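Local coordinates for protein aminoglycoside phosphotransferase (Streptomyces rimosus, PDB 6FUC) that probably phosphorylates streptomycin at the expense of ATP, as an aminoglycoside phosphotransferase linked to antibiotic resistance, at residues P170-G173 with Q174-Q178. Numbering follows the deposited sequence.
Sequences PYVG and QRLAQ
Val172 lays its CG1 methyl against CD1 of Leu176, one helical turn further on, at 3.6 Å, the two side chains running side by side in the same direction. CG1 of Val172 stands anti to its own backbone nitrogen (chi1 167°), which sets that branch alongside the leucine. CG of Leu176 also rests against the Val172 carbonyl oxygen, so one residue offers both a methyl and a backbone oxygen to its i+4 neighbour. Tyr171 and Arg175 repeat the spacing with flat groups: in one of the two modelled conformers of Arg175, ring and guanidinium are turned only 18° apart, and NH2 of Arg175 lies 4.1 Å from CD1 of Tyr171, meeting the ring obliquely. CG of Arg175, held beside its own backbone nitrogen, lies against the Tyr171 carbonyl oxygen; beyond it the chain bends at chi2 and the guanidinium comes alongside the ring. In one of its two conformers the extended Gln174 side chain also runs beside this ring.

Here, in what is probably the largely helical lobe of a protein-kinase-like fold, the first turn of helix 172-181 takes over from a 3-10 segment, and the i to i+4 bonding of an alpha helix is already in place. Arg175 N binds Tyr171 O at 2.9 Å with an N-H...O angle of 165°, and the amides of Leu176 and Ala177 bond to the carbonyls of Val172 and Gly173. Near this N-terminal end, a water receives the N-H of Gln174 at 2.9 Å and donates to Pro170 O, bridging two backbone groups. In the same Arg175 conformer, NH1 reaches OE1 of Gln178 at 2.8 Å, from above the carbonyl plane rather than along a lone pair. The buried Arg175 also touches Asp258 and Phe262 of helix 257-266, while Val172 packs on Phe135 and Leu176 on Leu131, both of helix 131-143.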
ATOM      1  N   PRO A 170       4.884 -23.457   5.409  1.00  9.43           N
ATOM      2  CA  PRO A 170       5.128 -24.596   4.552  1.00 10.29           C
ATOM      3  C   PRO A 170       4.930 -24.326   3.068  1.00  9.18           C
ATOM      4  O   PRO A 170       5.333 -25.160   2.261  1.00 10.14           O
ATOM      5  CB  PRO A 170       4.095 -25.673   5.063  1.00 12.11           C
ATOM      6  CG  PRO A 170       3.755 -25.221   6.447  1.00 13.56           C
ATOM      7  CD  PRO A 170       3.787 -23.717   6.387  1.00 11.58           C
ATOM      8  N   TYR A 171       4.225 -23.235   2.771  1.00  8.64           N
ATOM      9  CA  TYR A 171       3.843 -22.936   1.384  1.00  8.76           C
ATOM     10  C   TYR A 171       4.734 -21.945   0.721  1.00  7.71           C
ATOM     11  O   TYR A 171       4.463 -21.561  -0.434  1.00  8.25           O
ATOM     12  CB  TYR A 171       2.366 -22.527   1.349  1.00  9.62           C
ATOM     13  CG  TYR A 171       1.518 -23.709   1.645  1.00 11.89           C
ATOM     14  CD1 TYR A 171       1.228 -24.612   0.645  1.00 16.72           C
ATOM     15  CD2 TYR A 171       1.080 -23.987   2.932  1.00 15.15           C
ATOM     16  CE1 TYR A 171       0.572 -25.782   0.896  1.00 23.03           C
ATOM     17  CE2 TYR A 171       0.400 -25.194   3.201  1.00 20.06           C
ATOM     18  CZ  TYR A 171       0.154 -26.048   2.155  1.00 25.05           C
ATOM     19  OH  TYR A 171      -0.576 -27.216   2.308  1.00153.42           O
ATOM     20  N   VAL A 172       5.812 -21.510   1.383  1.00  7.72           N
ATOM     21  CA  VAL A 172       6.670 -20.532   0.781  1.00  8.08           C
ATOM     22  C   VAL A 172       7.226 -20.993  -0.558  1.00  6.89           C
ATOM     23  O   VAL A 172       7.264 -20.237  -1.513  1.00  7.72           O
ATOM     24  CB  VAL A 172       7.731 -20.087   1.813  1.00  9.12           C
ATOM     25  CG1 VAL A 172       8.853 -19.303   1.187  1.00  9.62           C
ATOM     26  CG2 VAL A 172       7.043 -19.301   2.891  1.00 10.46           C
ATOM     27  N   GLY A 173       7.702 -22.236  -0.625  1.00  7.74           N
ATOM     28  CA  GLY A 173       8.242 -22.719  -1.885  1.00  8.48           C
ATOM     29  C   GLY A 173       7.266 -22.721  -3.024  1.00  7.67           C
ATOM     30  O   GLY A 173       7.539 -22.287  -4.148  1.00  8.05           O
ATOM     31  N   GLN A 174       6.046 -23.237  -2.753  1.00  8.38           N
ATOM     32  CA  GLN A 174       5.019 -23.246  -3.787  1.00  8.86           C
ATOM     33  C   GLN A 174       4.710 -21.829  -4.237  1.00  7.76           C
ATOM     34  O   GLN A 174       4.541 -21.570  -5.434  1.00  9.38           O
ATOM     35  CB  GLN A 174       3.752 -23.937  -3.204  1.00 10.83           C
ATOM     36  CG  GLN A 174       2.687 -24.261  -4.166  0.50 15.29           C
ATOM     37  CD  GLN A 174       1.627 -25.093  -3.457  0.50 15.72           C
ATOM     38  OE1 GLN A 174       1.727 -26.334  -3.346  0.50 24.73           O
ATOM     39  NE2 GLN A 174       0.616 -24.422  -2.956  0.50 19.10           N
ATOM     40  N   ARG A 175       4.560 -20.920  -3.278  1.00  7.40           N
ATOM     41  CA  ARG A 175       4.195 -19.535  -3.613  1.00  7.27           C
ATOM     42  C   ARG A 175       5.376 -18.846  -4.321  1.00  6.90           C
ATOM     43  O   ARG A 175       5.147 -18.023  -5.225  1.00  7.53           O
ATOM     44  CB  ARG A 175       3.744 -18.817  -2.380  1.00  7.75           C
ATOM     45  CG  ARG A 175       2.503 -19.412  -1.749  1.00  8.59           C
ATOM     46  CD  ARG A 175       1.217 -19.146  -2.508  1.00 12.67           C
ATOM     47  NE  ARG A 175       0.154 -20.019  -1.852  1.00 15.28           N
ATOM     48  CZ  ARG A 175      -0.201 -21.178  -2.276  0.50 11.78           C
ATOM     49  NH1 ARG A 175       0.266 -21.620  -3.426  0.50 12.00           N
ATOM     50  NH2 ARG A 175      -1.028 -21.882  -1.517  0.50 14.90           N
ATOM     51  N   LEU A 176       6.615 -19.168  -3.963  1.00  6.66           N
ATOM     52  CA  LEU A 176       7.746 -18.645  -4.689  1.00  7.51           C
ATOM     53  C   LEU A 176       7.732 -19.079  -6.156  1.00  7.96           C
ATOM     54  O   LEU A 176       8.082 -18.314  -7.047  1.00  8.96           O
ATOM     55  CB  LEU A 176       9.081 -19.056  -4.071  1.00  7.79           C
ATOM     56  CG  LEU A 176       9.473 -18.279  -2.822  1.00  8.50           C
ATOM     57  CD1 LEU A 176      10.551 -19.064  -2.023  1.00  9.64           C
ATOM     58  CD2 LEU A 176       9.993 -16.897  -3.113  1.00  9.38           C
ATOM     59  N   ALA A 177       7.347 -20.330  -6.425  1.00  8.22           N
ATOM     60  CA  ALA A 177       7.280 -20.779  -7.794  1.00  9.05           C
ATOM     61  C   ALA A 177       6.222 -20.011  -8.567  1.00  9.03           C
ATOM     62  O   ALA A 177       6.441 -19.647  -9.749  1.00 10.53           O
ATOM     63  CB  ALA A 177       7.040 -22.265  -7.827  1.00 10.86           C
ATOM     64  N   GLN A 178       5.079 -19.768  -7.922  1.00  8.27           N
ATOM     65  CA  GLN A 178       4.007 -18.970  -8.611  1.00  8.28           C
ATOM     66  C   GLN A 178       4.476 -17.548  -8.872  1.00  8.18           C
ATOM     67  O   GLN A 178       4.187 -16.973  -9.913  1.00  9.75           O
ATOM     68  CB  GLN A 178       2.730 -19.028  -7.797  1.00  8.59           C
ATOM     69  CG  GLN A 178       2.124 -20.422  -7.789  1.00 10.01           C
ATOM     70  CD  GLN A 178       0.974 -20.529  -6.827  1.00 12.03           C
ATOM     71  OE1 GLN A 178       1.087 -20.115  -5.683  1.00 14.08           O
ATOM     72  NE2 GLN A 178      -0.072 -21.145  -7.250  1.00 15.85           N
TER
HETATM   73  O   HOH W   1       5.847 -25.009  -0.509  1.00 10.16           O